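Local coordinates for laccase (Uncultured bacterium, PDB 4F7K), which probably oxidises phenolic and related substrates and reduces dioxygen to water, as a multicopper oxidase of the laccase family, at residues 60-71 with 353-361. Residues are numbered along the deposited sequence; the frame is centred on the assembly and turned at random.
Sequences HWHGLRIDNAMD and IHLHGHHFF
His60 and His354 meet at their ring edges: NE2 lies 3.0 Å from NE2 in a hydrogen bond whose donor could be either ring. His60 also pairs with His356 in an offset stack, centroids 3.8 Å apart and planes 11° from parallel, with His356 CE1 over the centre of the His60 face. The third pair, His62 and His354, approach from opposite directions and stack face to face, with centroids 3.5 Å apart. Chi1 of His60 (177°) carries CG away from its backbone N and sets one ring face against His356 and the NE2 edge against His354; its near nitrogen, ND1, donates to the carbonyl O of Asp71 at 2.8 Å, close to the ring plane. Asp71 also orients His356: OD2 accepts from ND1 at 2.7 Å on its syn side, almost exactly in the ring plane, with an N-H...O angle of 159°. With an alanine at His356, Asp71 OD2 would probably lose this donor and the stacked face of His60 its cover. A water donates to Leu64 O and to Asp71 OD1 and accepts weakly from Gly357 N, bridging the two backbones. Farther along, Gly63 O lies 3.3 Å from His359 CE1, at the edge of that ring, while the Arg65 side chain crosses His359 at about a right angle and extends to a salt bridge with Asp95. The sequences match the HWHG and HLHGH motifs that in laccases supply ligands to the trinuclear copper cluster, consistent with such a site between the first and third cupredoxin-like domains. His62 is further held by Thr375 and His102, and His354 by the carbonyl of Asp374. Strand 59-62 pairs with strand 97-103, and strand 351-355 lies between 395-402 and 375-378, so the histidines join two separate sheets.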
loop_
_atom_site.group_PDB
_atom_site.type_symbol
_atom_site.label_atom_id
_atom_site.label_comp_id
_atom_site.label_asym_id
_atom_site.label_seq_id
_atom_site.Cartn_x
_atom_site.Cartn_y
_atom_site.Cartn_z
ATOM N N HIS A 60 -2.110 -10.641 -4.782
ATOM C CA HIS A 60 -0.779 -10.296 -4.284
ATOM C C HIS A 60 -0.906 -9.680 -2.887
ATOM O O HIS A 60 -1.755 -8.841 -2.650
ATOM C CB HIS A 60 -0.034 -9.363 -5.248
ATOM C CG HIS A 60 1.308 -8.933 -4.753
ATOM N ND1 HIS A 60 2.265 -9.833 -4.328
ATOM C CD2 HIS A 60 1.865 -7.703 -4.621
ATOM C CE1 HIS A 60 3.346 -9.180 -3.933
ATOM N NE2 HIS A 60 3.136 -7.887 -4.112
ATOM N N TRP A 61 -0.081 -10.139 -1.960
ATOM C CA TRP A 61 -0.050 -9.619 -0.607
ATOM C C TRP A 61 1.120 -8.637 -0.607
ATOM O O TRP A 61 2.277 -9.035 -0.519
ATOM C CB TRP A 61 0.075 -10.775 0.425
ATOM C CG TRP A 61 -0.785 -11.907 0.004
ATOM C CD1 TRP A 61 -0.432 -12.941 -0.814
ATOM C CD2 TRP A 61 -2.196 -12.061 0.261
ATOM N NE1 TRP A 61 -1.517 -13.761 -1.042
ATOM C CE2 TRP A 61 -2.615 -13.236 -0.405
ATOM C CE3 TRP A 61 -3.129 -11.343 1.026
ATOM C CZ2 TRP A 61 -3.942 -13.694 -0.365
ATOM C CZ3 TRP A 61 -4.449 -11.810 1.092
ATOM C CH2 TRP A 61 -4.841 -12.971 0.388
ATOM N N HIS A 62 0.782 -7.354 -0.697
ATOM C CA HIS A 62 1.724 -6.277 -1.018
ATOM C C HIS A 62 2.623 -5.873 0.159
ATOM O O HIS A 62 2.149 -5.302 1.134
ATOM C CB HIS A 62 0.937 -5.055 -1.564
ATOM C CG HIS A 62 1.810 -4.058 -2.265
ATOM N ND1 HIS A 62 1.698 -3.794 -3.606
ATOM C CD2 HIS A 62 2.845 -3.299 -1.818
ATOM C CE1 HIS A 62 2.614 -2.906 -3.963
ATOM N NE2 HIS A 62 3.309 -2.574 -2.891
ATOM N N GLY A 63 3.910 -6.206 0.088
ATOM C CA GLY A 63 4.859 -6.015 1.220
ATOM C C GLY A 63 5.113 -7.207 2.140
ATOM O O GLY A 63 5.927 -7.148 3.087
ATOM N N LEU A 64 4.435 -8.310 1.882
ATOM C CA LEU A 64 4.608 -9.477 2.733
ATOM C C LEU A 64 5.903 -10.177 2.326
ATOM O O LEU A 64 6.062 -10.576 1.180
ATOM C CB LEU A 64 3.394 -10.415 2.635
ATOM C CG LEU A 64 2.158 -10.201 3.538
ATOM C CD1 LEU A 64 2.522 -10.238 5.026
ATOM C CD2 LEU A 64 1.385 -8.919 3.238
ATOM N N ARG A 65 6.827 -10.292 3.275
ATOM C CA ARG A 65 8.050 -11.038 3.108
ATOM C C ARG A 65 7.723 -12.482 3.439
ATOM O O ARG A 65 8.062 -12.963 4.538
ATOM C CB ARG A 65 9.112 -10.545 4.101
ATOM C CG ARG A 65 9.599 -9.104 3.911
ATOM C CD ARG A 65 10.050 -8.569 5.266
ATOM N NE ARG A 65 11.489 -8.519 5.364
ATOM C CZ ARG A 65 12.177 -8.372 6.492
ATOM N NH1 ARG A 65 11.583 -8.275 7.686
ATOM N NH2 ARG A 65 13.483 -8.352 6.413
ATOM N N ILE A 66 7.072 -13.173 2.505
ATOM C CA ILE A 66 6.466 -14.490 2.779
ATOM C C ILE A 66 6.950 -15.603 1.851
ATOM O O ILE A 66 7.742 -15.359 0.930
ATOM C CB ILE A 66 4.921 -14.419 2.678
ATOM C CG1 ILE A 66 4.479 -14.009 1.257
ATOM C CG2 ILE A 66 4.366 -13.498 3.755
ATOM C CD1 ILE A 66 2.962 -14.118 1.003
ATOM N N ASP A 67 6.457 -16.822 2.097
ATOM C CA ASP A 67 6.704 -17.947 1.197
ATOM C C ASP A 67 6.314 -17.586 -0.246
ATOM O O ASP A 67 5.194 -17.111 -0.519
ATOM C CB ASP A 67 5.963 -19.195 1.698
ATOM C CG ASP A 67 5.954 -20.357 0.682
ATOM O OD1 ASP A 67 6.714 -20.337 -0.317
ATOM O OD2 ASP A 67 5.159 -21.309 0.911
ATOM N N ASN A 68 7.264 -17.811 -1.149
ATOM C CA ASN A 68 7.168 -17.434 -2.552
ATOM C C ASN A 68 5.964 -18.028 -3.261
ATOM O O ASN A 68 5.406 -17.391 -4.140
ATOM C CB ASN A 68 8.457 -17.816 -3.304
ATOM C CG ASN A 68 8.498 -17.282 -4.753
ATOM O OD1 ASN A 68 8.261 -16.083 -5.011
ATOM N ND2 ASN A 68 8.797 -18.171 -5.699
ATOM N N ALA A 69 5.586 -19.253 -2.868
ATOM C CA ALA A 69 4.498 -19.990 -3.508
ATOM C C ALA A 69 3.177 -19.261 -3.321
ATOM O O ALA A 69 2.210 -19.535 -4.044
ATOM C CB ALA A 69 4.404 -21.427 -2.967
ATOM N N MET A 70 3.175 -18.321 -2.371
ATOM C CA MET A 70 2.000 -17.611 -1.954
ATOM C C MET A 70 1.935 -16.142 -2.453
ATOM O O MET A 70 1.009 -15.408 -2.091
ATOM C CB MET A 70 1.921 -17.641 -0.435
ATOM C CG MET A 70 1.700 -19.030 0.211
ATOM S SD MET A 70 0.213 -19.822 -0.435
ATOM C CE MET A 70 0.836 -21.181 -1.443
ATOM N N ASP A 71 2.895 -15.733 -3.292
ATOM C CA ASP A 71 3.114 -14.315 -3.653
ATOM C C ASP A 71 2.054 -13.766 -4.633
ATOM O O ASP A 71 1.852 -12.552 -4.731
ATOM C CB ASP A 71 4.511 -14.176 -4.261
ATOM C CG ASP A 71 4.979 -12.722 -4.407
ATOM O OD1 ASP A 71 4.882 -11.942 -3.437
ATOM O OD2 ASP A 71 5.483 -12.365 -5.504
ATOM N N ILE A 353 7.703 1.680 -8.552
ATOM C CA ILE A 353 8.535 0.460 -8.597
ATOM C C ILE A 353 8.277 -0.398 -7.385
ATOM O O ILE A 353 8.494 0.045 -6.270
ATOM C CB ILE A 353 10.029 0.847 -8.562
ATOM C CG1 ILE A 353 10.327 1.901 -9.652
ATOM C CG2 ILE A 353 10.959 -0.398 -8.610
ATOM C CD1 ILE A 353 10.745 1.310 -11.036
ATOM N N HIS A 354 7.841 -1.634 -7.596
ATOM C CA HIS A 354 7.555 -2.524 -6.471
ATOM C C HIS A 354 8.317 -3.869 -6.566
ATOM O O HIS A 354 8.205 -4.575 -7.568
ATOM C CB HIS A 354 6.043 -2.688 -6.333
ATOM C CG HIS A 354 5.623 -3.724 -5.330
ATOM N ND1 HIS A 354 6.151 -3.792 -4.055
ATOM C CD2 HIS A 354 4.700 -4.716 -5.411
ATOM C CE1 HIS A 354 5.588 -4.796 -3.404
ATOM N NE2 HIS A 354 4.707 -5.370 -4.204
ATOM N N LEU A 355 9.097 -4.194 -5.535
ATOM C CA LEU A 355 9.887 -5.423 -5.504
ATOM C C LEU A 355 9.239 -6.452 -4.607
ATOM O O LEU A 355 8.971 -6.180 -3.435
ATOM C CB LEU A 355 11.330 -5.169 -5.018
ATOM C CG LEU A 355 12.162 -6.448 -4.907
ATOM C CD1 LEU A 355 12.401 -7.068 -6.322
ATOM C CD2 LEU A 355 13.466 -6.212 -4.163
ATOM N N HIS A 356 8.977 -7.631 -5.169
ATOM C CA HIS A 356 8.200 -8.651 -4.463
ATOM C C HIS A 356 9.092 -9.413 -3.459
ATOM O O HIS A 356 10.274 -9.651 -3.718
ATOM C CB HIS A 356 7.542 -9.626 -5.464
ATOM C CG HIS A 356 6.326 -9.068 -6.155
ATOM N ND1 HIS A 356 5.206 -9.830 -6.419
ATOM C CD2 HIS A 356 6.049 -7.828 -6.620
ATOM C CE1 HIS A 356 4.304 -9.094 -7.044
ATOM N NE2 HIS A 356 4.788 -7.874 -7.175
ATOM N N GLY A 357 8.509 -9.736 -2.310
ATOM C CA GLY A 357 9.104 -10.639 -1.349
ATOM C C GLY A 357 10.210 -10.061 -0.477
ATOM O O GLY A 357 10.671 -10.726 0.385
ATOM N N HIS A 358 10.564 -8.803 -0.698
ATOM C CA HIS A 358 11.656 -8.119 -0.035
ATOM C C HIS A 358 11.277 -6.671 0.197
ATOM O O HIS A 358 10.452 -6.112 -0.554
ATOM C CB HIS A 358 12.880 -8.138 -0.953
ATOM C CG HIS A 358 13.389 -9.513 -1.200
ATOM N ND1 HIS A 358 12.769 -10.383 -2.077
ATOM C CD2 HIS A 358 14.401 -10.207 -0.610
ATOM C CE1 HIS A 358 13.406 -11.545 -2.039
ATOM N NE2 HIS A 358 14.410 -11.459 -1.173
ATOM N N HIS A 359 11.840 -6.097 1.261
ATOM C CA HIS A 359 11.938 -4.650 1.415
ATOM C C HIS A 359 13.343 -4.209 1.009
ATOM O O HIS A 359 14.259 -5.015 0.951
ATOM C CB HIS A 359 11.631 -4.225 2.851
ATOM C CG HIS A 359 10.163 -4.042 3.128
ATOM N ND1 HIS A 359 9.267 -5.095 3.159
ATOM C CD2 HIS A 359 9.446 -2.934 3.422
ATOM C CE1 HIS A 359 8.057 -4.636 3.429
ATOM N NE2 HIS A 359 8.140 -3.331 3.605
ATOM N N PHE A 360 13.505 -2.926 0.711
ATOM C CA PHE A 360 14.784 -2.391 0.266
ATOM C C PHE A 360 14.969 -0.967 0.768
ATOM O O PHE A 360 13.976 -0.272 1.050
ATOM C CB PHE A 360 14.856 -2.390 -1.263
ATOM C CG PHE A 360 13.732 -1.631 -1.920
ATOM C CD1 PHE A 360 13.777 -0.248 -2.025
ATOM C CD2 PHE A 360 12.614 -2.307 -2.409
ATOM C CE1 PHE A 360 12.733 0.463 -2.641
ATOM C CE2 PHE A 360 11.562 -1.603 -3.010
ATOM C CZ PHE A 360 11.629 -0.207 -3.120
ATOM N N PHE A 361 16.232 -0.535 0.855
ATOM C CA PHE A 361 16.551 0.858 1.180
ATOM C C PHE A 361 16.610 1.781 -0.052
ATOM O O PHE A 361 17.262 1.449 -1.048
ATOM C CB PHE A 361 17.895 0.950 1.899
ATOM C CG PHE A 361 17.924 0.285 3.248
ATOM C CD1 PHE A 361 17.483 0.961 4.388
ATOM C CD2 PHE A 361 18.442 -1.002 3.390
ATOM C CE1 PHE A 361 17.538 0.355 5.647
ATOM C CE2 PHE A 361 18.493 -1.623 4.643
ATOM C CZ PHE A 361 18.043 -0.945 5.774
HETATM O O HOH W 1 5.782 -10.347 -1.669
HETATM O O HOH W 2 13.667 -8.223 2.716
#